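Local atomic coordinates of prephenate dehydratase:Amino acid-binding ACT (PDB entry 6VH5), a protein that probably catalyses the decarboxylating dehydration of prephenate to 3-phenylpyruvate in L-phenylalanine biosynthesis, and binds phenylalanine in its ACT domain. Residues Leu103-Gln108 with Glu190-Arg195; Val220-Asn225 with Ala258-Ala263. One frame throughout, in Å; residues are numbered along the deposited sequence.

Contact 1: Leu103-Gln108 with Glu190-Arg195; sequences LPIHFQ and ENNVTR
L103 and T194 form an antiparallel hydrogen-bonded pair: L103 N donates to T194 O at 3.0 Å and T194 N to L103 O at 3.1 Å, both bonds nearly straight, 172° at the hydrogen. Two residues on, I105 N donates a short hydrogen bond to N192 O (2.6 Å). Between them P104 faces V193 in a non-hydrogen-bonded pair with CA atoms 4.5 Å apart. A longer CA-H...O contact supplements these bonds, V193 CA to L103 O at 3.6 Å.

Among the side chains, I105 carries the packing. Its CG1, held beside the backbone N (chi1 -62°), lies 3.6 Å from T194 OG1, and CD1 extends the contact toward T194 CB. CG2 lies over one face of the N192 amide, 3.6 Å from ND2. N192 OD1 and T194 OG1 both hydrogen-bond to N77 ND2. T194 is predicted to be essential for dehydratase activity, and the shared N77 amide ties its hydroxyl to the N192 side chain.

The chain passes here between two five-stranded sheets, outward after strand 96-104 and back before 193-200, consistent with the two-lobed, periplasmic-binding-protein-like fold of prephenate dehydratases. Helix 36-44 packs on L103 and I105 through T39, N43 and N36. Strand 193-200 runs between strand 70-77, where R195 makes backbone bonds with I75 and E76, and the outermost strand 96-104, where T194 bonds L103.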
loop_
_atom_site.group_PDB
_atom_site.type_symbol
_atom_site.label_atom_id
_atom_site.label_comp_id
_atom_site.label_asym_id
_atom_site.label_seq_id
_atom_site.Cartn_x
_atom_site.Cartn_y
_atom_site.Cartn_z
ATOM N N LEU A 103 13.881 -2.577 9.558
ATOM C CA LEU A 103 15.115 -2.664 8.780
ATOM C C LEU A 103 15.416 -1.354 8.060
ATOM O O LEU A 103 14.607 -0.902 7.232
ATOM C CB LEU A 103 15.039 -3.824 7.785
ATOM C CG LEU A 103 16.186 -3.917 6.785
ATOM C CD1 LEU A 103 17.438 -4.385 7.486
ATOM C CD2 LEU A 103 15.801 -4.923 5.705
ATOM N N PRO A 104 16.542 -0.704 8.343
ATOM C CA PRO A 104 16.961 0.444 7.518
ATOM C C PRO A 104 17.271 -0.000 6.093
ATOM O O PRO A 104 18.049 -0.931 5.874
ATOM C CB PRO A 104 18.214 0.960 8.234
ATOM C CG PRO A 104 18.070 0.456 9.651
ATOM C CD PRO A 104 17.396 -0.886 9.528
ATOM N N ILE A 105 16.644 0.671 5.127
ATOM C CA ILE A 105 16.751 0.327 3.711
ATOM C C ILE A 105 17.902 1.117 3.091
ATOM O O ILE A 105 17.927 2.350 3.162
ATOM C CB ILE A 105 15.430 0.611 2.978
ATOM C CG1 ILE A 105 14.316 -0.247 3.550
ATOM C CG2 ILE A 105 15.566 0.347 1.489
ATOM C CD1 ILE A 105 14.681 -1.715 3.646
ATOM N N HIS A 106 18.849 0.412 2.472
ATOM C CA HIS A 106 19.982 1.036 1.800
ATOM C C HIS A 106 20.229 0.368 0.455
ATOM O O HIS A 106 20.010 -0.837 0.292
ATOM C CB HIS A 106 21.252 0.972 2.659
ATOM C CG HIS A 106 21.164 1.770 3.922
ATOM N ND1 HIS A 106 20.888 3.121 3.930
ATOM C CD2 HIS A 106 21.279 1.400 5.220
ATOM C CE1 HIS A 106 20.856 3.551 5.179
ATOM N NE2 HIS A 106 21.087 2.527 5.980
ATOM N N PHE A 107 20.715 1.164 -0.500
ATOM C CA PHE A 107 21.051 0.701 -1.838
ATOM C C PHE A 107 22.552 0.751 -2.059
ATOM O O PHE A 107 23.212 1.735 -1.707
ATOM C CB PHE A 107 20.380 1.554 -2.912
ATOM C CG PHE A 107 18.961 1.209 -3.150
ATOM C CD1 PHE A 107 17.955 1.972 -2.600
ATOM C CD2 PHE A 107 18.632 0.102 -3.917
ATOM C CE1 PHE A 107 16.640 1.644 -2.814
ATOM C CE2 PHE A 107 17.317 -0.232 -4.138
ATOM C CZ PHE A 107 16.315 0.536 -3.578
ATOM N N GLN A 108 23.077 -0.296 -2.691
ATOM C CA GLN A 108 24.493 -0.398 -3.011
ATOM C C GLN A 108 24.662 -0.453 -4.522
ATOM O O GLN A 108 23.952 -1.201 -5.203
ATOM C CB GLN A 108 25.112 -1.640 -2.359
ATOM C CG GLN A 108 24.611 -1.913 -0.942
ATOM C CD GLN A 108 25.055 -0.856 0.053
ATOM O OE1 GLN A 108 25.907 -0.016 -0.249
ATOM N NE2 GLN A 108 24.463 -0.877 1.242
ATOM N N GLU A 190 17.866 9.757 3.134
ATOM C CA GLU A 190 18.172 8.829 4.200
ATOM C C GLU A 190 16.899 8.538 4.980
ATOM O O GLU A 190 15.813 9.020 4.647
ATOM C CB GLU A 190 19.285 9.383 5.086
ATOM C CG GLU A 190 19.176 10.848 5.432
ATOM C CD GLU A 190 20.474 11.371 6.009
ATOM O OE1 GLU A 190 20.435 12.233 6.913
ATOM O OE2 GLU A 190 21.541 10.892 5.558
ATOM N N ASN A 191 17.027 7.701 6.001
ATOM C CA ASN A 191 15.895 7.358 6.869
ATOM C C ASN A 191 14.770 6.666 6.102
ATOM O O ASN A 191 13.593 6.997 6.239
ATOM C CB ASN A 191 15.385 8.598 7.606
ATOM C CG ASN A 191 16.117 8.820 8.887
ATOM O OD1 ASN A 191 16.903 9.757 9.012
ATOM N ND2 ASN A 191 15.893 7.930 9.853
ATOM N N ASN A 192 15.148 5.709 5.273
ATOM C CA ASN A 192 14.203 4.855 4.577
ATOM C C ASN A 192 14.144 3.552 5.361
ATOM O O ASN A 192 15.138 2.821 5.427
ATOM C CB ASN A 192 14.635 4.631 3.132
ATOM C CG ASN A 192 13.621 3.836 2.345
ATOM O OD1 ASN A 192 12.535 3.536 2.836
ATOM N ND2 ASN A 192 13.949 3.533 1.109
ATOM N N VAL A 193 13.016 3.313 6.033
ATOM C CA VAL A 193 12.843 2.172 6.928
ATOM C C VAL A 193 11.618 1.367 6.513
ATOM O O VAL A 193 10.590 1.934 6.123
ATOM C CB VAL A 193 12.714 2.634 8.391
ATOM C CG1 VAL A 193 12.747 1.443 9.325
ATOM C CG2 VAL A 193 13.834 3.600 8.723
ATOM N N THR A 194 11.733 0.045 6.583
ATOM C CA THR A 194 10.613 -0.863 6.364
ATOM C C THR A 194 10.282 -1.592 7.661
ATOM O O THR A 194 11.185 -2.058 8.368
ATOM C CB THR A 194 10.905 -1.887 5.254
ATOM O OG1 THR A 194 10.847 -1.246 3.976
ATOM C CG2 THR A 194 9.855 -3.010 5.282
ATOM N N ARG A 195 8.996 -1.670 7.981
ATOM C CA ARG A 195 8.535 -2.413 9.147
ATOM C C ARG A 195 7.940 -3.737 8.693
ATOM O O ARG A 195 6.990 -3.764 7.896
ATOM C CB ARG A 195 7.514 -1.620 9.952
ATOM C CG ARG A 195 6.834 -2.458 11.042
ATOM C CD ARG A 195 5.883 -1.601 11.901
ATOM N NE ARG A 195 5.454 -2.356 13.067
ATOM C CZ ARG A 195 4.205 -2.444 13.501
ATOM N NH1 ARG A 195 3.227 -1.797 12.883
ATOM N NH2 ARG A 195 3.942 -3.181 14.562
#

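Contact 2: Val220-Asn225 with Ala258-Ala263; sequences VFRVRN and ATQFYA. With PHE (phenylalanine), chain J.
F221 and F261 form the apolar centre, on the face of the sheet they share with V223 and T259. F261 CB sits over one face of the F221 ring, 3.8 Å from its centroid and 23° off the normal, a CH-pi contact. The two rings are nearly parallel, 14° between planes, but slid apart and barely overlapping. V223 CG2 meets the F261 ring at its edge, touching CE2 at 3.9 Å.

The bound phenylalanine continues this apolar surface: its CD1 lies 3.5 Å from F261 CZ and 3.6 Å from T259 CG2. At the polar end its amino group donates to N225 OD1 at 2.8 Å, and Q251 NE2 also binds that oxygen. Paired backbone bonds join F221 with F261 and V223 with T259.

On the other face the extended R222 and Q260 meet: Q260 OE1 accepts a short but bent hydrogen bond from R222 NE (2.6 Å), the oxygen lying 27° out of the guanidinium plane, and a weak one from NH2.

Helix 229-240 packs on the aromatic face. Its L230 N, and M244 O and N243 OD1 of the second subunit, also hydrogen-bond the ligand, a site between subunits consistent with the regulatory amino-acid sites of ACT domains.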
loop_
_atom_site.group_PDB
_atom_site.type_symbol
_atom_site.label_atom_id
_atom_site.label_comp_id
_atom_site.label_asym_id
_atom_site.label_seq_id
_atom_site.Cartn_x
_atom_site.Cartn_y
_atom_site.Cartn_z
ATOM N N VAL A 220 -8.199 -5.808 15.487
ATOM C CA VAL A 220 -9.168 -5.129 14.640
ATOM C C VAL A 220 -10.480 -5.045 15.409
ATOM O O VAL A 220 -10.763 -5.862 16.288
ATOM C CB VAL A 220 -9.376 -5.829 13.279
ATOM C CG1 VAL A 220 -8.133 -5.700 12.428
ATOM C CG2 VAL A 220 -9.748 -7.313 13.470
ATOM N N PHE A 221 -11.293 -4.054 15.049
ATOM C CA PHE A 221 -12.622 -3.885 15.628
ATOM C C PHE A 221 -13.466 -3.076 14.654
ATOM O O PHE A 221 -12.940 -2.343 13.811
ATOM C CB PHE A 221 -12.575 -3.195 17.003
ATOM C CG PHE A 221 -11.982 -1.790 16.975
ATOM C CD1 PHE A 221 -12.788 -0.685 16.760
ATOM C CD2 PHE A 221 -10.622 -1.591 17.156
ATOM C CE1 PHE A 221 -12.250 0.593 16.724
ATOM C CE2 PHE A 221 -10.068 -0.310 17.129
ATOM C CZ PHE A 221 -10.875 0.777 16.903
ATOM N N ARG A 222 -14.783 -3.216 14.781
ATOM C CA ARG A 222 -15.737 -2.506 13.935
ATOM C C ARG A 222 -16.610 -1.543 14.739
ATOM O O ARG A 222 -17.055 -1.865 15.846
ATOM C CB ARG A 222 -16.624 -3.498 13.185
ATOM C CG ARG A 222 -15.840 -4.319 12.188
ATOM C CD ARG A 222 -16.615 -5.482 11.679
ATOM N NE ARG A 222 -15.776 -6.292 10.809
ATOM C CZ ARG A 222 -16.240 -6.986 9.780
ATOM N NH1 ARG A 222 -17.537 -6.952 9.505
ATOM N NH2 ARG A 222 -15.408 -7.696 9.026
ATOM N N VAL A 223 -16.888 -0.374 14.150
ATOM C CA VAL A 223 -17.873 0.564 14.672
ATOM C C VAL A 223 -18.807 0.985 13.546
ATOM O O VAL A 223 -18.537 0.778 12.361
ATOM C CB VAL A 223 -17.245 1.823 15.317
ATOM C CG1 VAL A 223 -16.445 1.454 16.547
ATOM C CG2 VAL A 223 -16.392 2.595 14.307
ATOM N N ARG A 224 -19.934 1.559 13.946
ATOM C CA ARG A 224 -20.828 2.231 13.020
ATOM C C ARG A 224 -20.170 3.509 12.498
ATOM O O ARG A 224 -19.331 4.125 13.164
ATOM C CB ARG A 224 -22.141 2.546 13.730
ATOM C CG ARG A 224 -23.018 1.316 13.962
ATOM C CD ARG A 224 -24.299 1.625 14.736
ATOM N NE ARG A 224 -25.255 2.513 14.076
ATOM C CZ ARG A 224 -25.604 3.709 14.548
ATOM N NH1 ARG A 224 -25.062 4.164 15.675
ATOM N NH2 ARG A 224 -26.492 4.452 13.898
ATOM N N ASN A 225 -20.524 3.878 11.269
ATOM C CA ASN A 225 -19.960 5.054 10.610
ATOM C C ASN A 225 -20.770 6.310 10.959
ATOM O O ASN A 225 -21.386 6.939 10.099
ATOM C CB ASN A 225 -19.899 4.825 9.101
ATOM C CG ASN A 225 -19.127 5.914 8.369
ATOM O OD1 ASN A 225 -18.048 6.332 8.798
ATOM N ND2 ASN A 225 -19.704 6.415 7.281
ATOM N N ALA A 258 -20.546 0.944 7.958
ATOM C CA ALA A 258 -19.710 0.492 9.058
ATOM C C ALA A 258 -18.250 0.617 8.662
ATOM O O ALA A 258 -17.914 0.698 7.478
ATOM C CB ALA A 258 -20.028 -0.963 9.434
ATOM N N THR A 259 -17.379 0.649 9.670
ATOM C CA THR A 259 -15.959 0.856 9.434
ATOM C C THR A 259 -15.153 -0.126 10.271
ATOM O O THR A 259 -15.455 -0.338 11.445
ATOM C CB THR A 259 -15.530 2.289 9.774
ATOM O OG1 THR A 259 -16.515 3.200 9.275
ATOM C CG2 THR A 259 -14.174 2.609 9.114
ATOM N N GLN A 260 -14.116 -0.707 9.675
ATOM C CA GLN A 260 -13.198 -1.549 10.429
ATOM C C GLN A 260 -11.882 -0.808 10.654
ATOM O O GLN A 260 -11.437 -0.028 9.808
ATOM C CB GLN A 260 -12.938 -2.885 9.722
ATOM C CG GLN A 260 -12.189 -3.880 10.605
ATOM C CD GLN A 260 -12.241 -5.290 10.074
ATOM O OE1 GLN A 260 -13.312 -5.882 9.962
ATOM N NE2 GLN A 260 -11.078 -5.840 9.751
ATOM N N PHE A 261 -11.269 -1.056 11.810
ATOM C CA PHE A 261 -10.033 -0.398 12.208
ATOM C C PHE A 261 -8.984 -1.451 12.521
ATOM O O PHE A 261 -9.287 -2.503 13.095
ATOM C CB PHE A 261 -10.227 0.519 13.442
ATOM C CG PHE A 261 -10.886 1.839 13.125
ATOM C CD1 PHE A 261 -10.108 2.960 12.800
ATOM C CD2 PHE A 261 -12.272 1.955 13.098
ATOM C CE1 PHE A 261 -10.700 4.174 12.473
ATOM C CE2 PHE A 261 -12.873 3.164 12.768
ATOM C CZ PHE A 261 -12.085 4.278 12.457
ATOM N N TYR A 262 -7.754 -1.156 12.128
ATOM C CA TYR A 262 -6.590 -1.968 12.445
ATOM C C TYR A 262 -5.737 -1.160 13.408
ATOM O O TYR A 262 -5.444 0.005 13.137
ATOM C CB TYR A 262 -5.822 -2.326 11.157
ATOM C CG TYR A 262 -4.613 -3.220 11.317
ATOM C CD1 TYR A 262 -4.657 -4.561 10.942
ATOM C CD2 TYR A 262 -3.401 -2.706 11.781
ATOM C CE1 TYR A 262 -3.532 -5.380 11.055
ATOM C CE2 TYR A 262 -2.274 -3.510 11.911
ATOM C CZ TYR A 262 -2.346 -4.849 11.547
ATOM O OH TYR A 262 -1.228 -5.646 11.685
ATOM N N ALA A 263 -5.344 -1.762 14.526
ATOM C CA ALA A 263 -4.698 -0.988 15.577
ATOM C C ALA A 263 -3.595 -1.779 16.261
ATOM O O ALA A 263 -3.699 -3.000 16.425
ATOM C CB ALA A 263 -5.719 -0.530 16.630
HETATM N N PHE J . -17.244 7.638 11.133
HETATM C CA PHE J . -17.009 7.247 12.517
HETATM C C PHE J . -16.677 8.439 13.415
HETATM O O PHE J . -16.294 8.245 14.574
HETATM C CB PHE J . -15.886 6.215 12.605
HETATM C CG PHE J . -14.677 6.549 11.759
HETATM C CD1 PHE J . -14.478 5.924 10.536
HETATM C CD2 PHE J . -13.733 7.459 12.196
HETATM C CE1 PHE J . -13.365 6.224 9.751
HETATM C CE2 PHE J . -12.624 7.763 11.425
HETATM C CZ PHE J . -12.438 7.139 10.197
HETATM O OXT PHE J . -16.779 9.602 13.008
#

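In the fold
From the N terminus, the chain first lays down strands 26-30, 49-53 and 70-77, then reaches strand 96-104. Contact 1 closes a long excursion from there, which builds nearly all of the second five-stranded sheet, whose strand 108-111 begins at the end of the first segment; strand 193-200 then returns beside 96-104. The chain next enters strand 215-224. Contact 2 closes a shorter excursion of 32 residues, through helix 229-240 and strand 243-251, at the centre of the four-stranded ACT sheet. The contacts follow in series, neither nested nor crossed, with centres 31 Å apart. R195 joins the dehydratase part to the ACT part, by salt bridges to E76 and E100 and to D264 of strand 258-266.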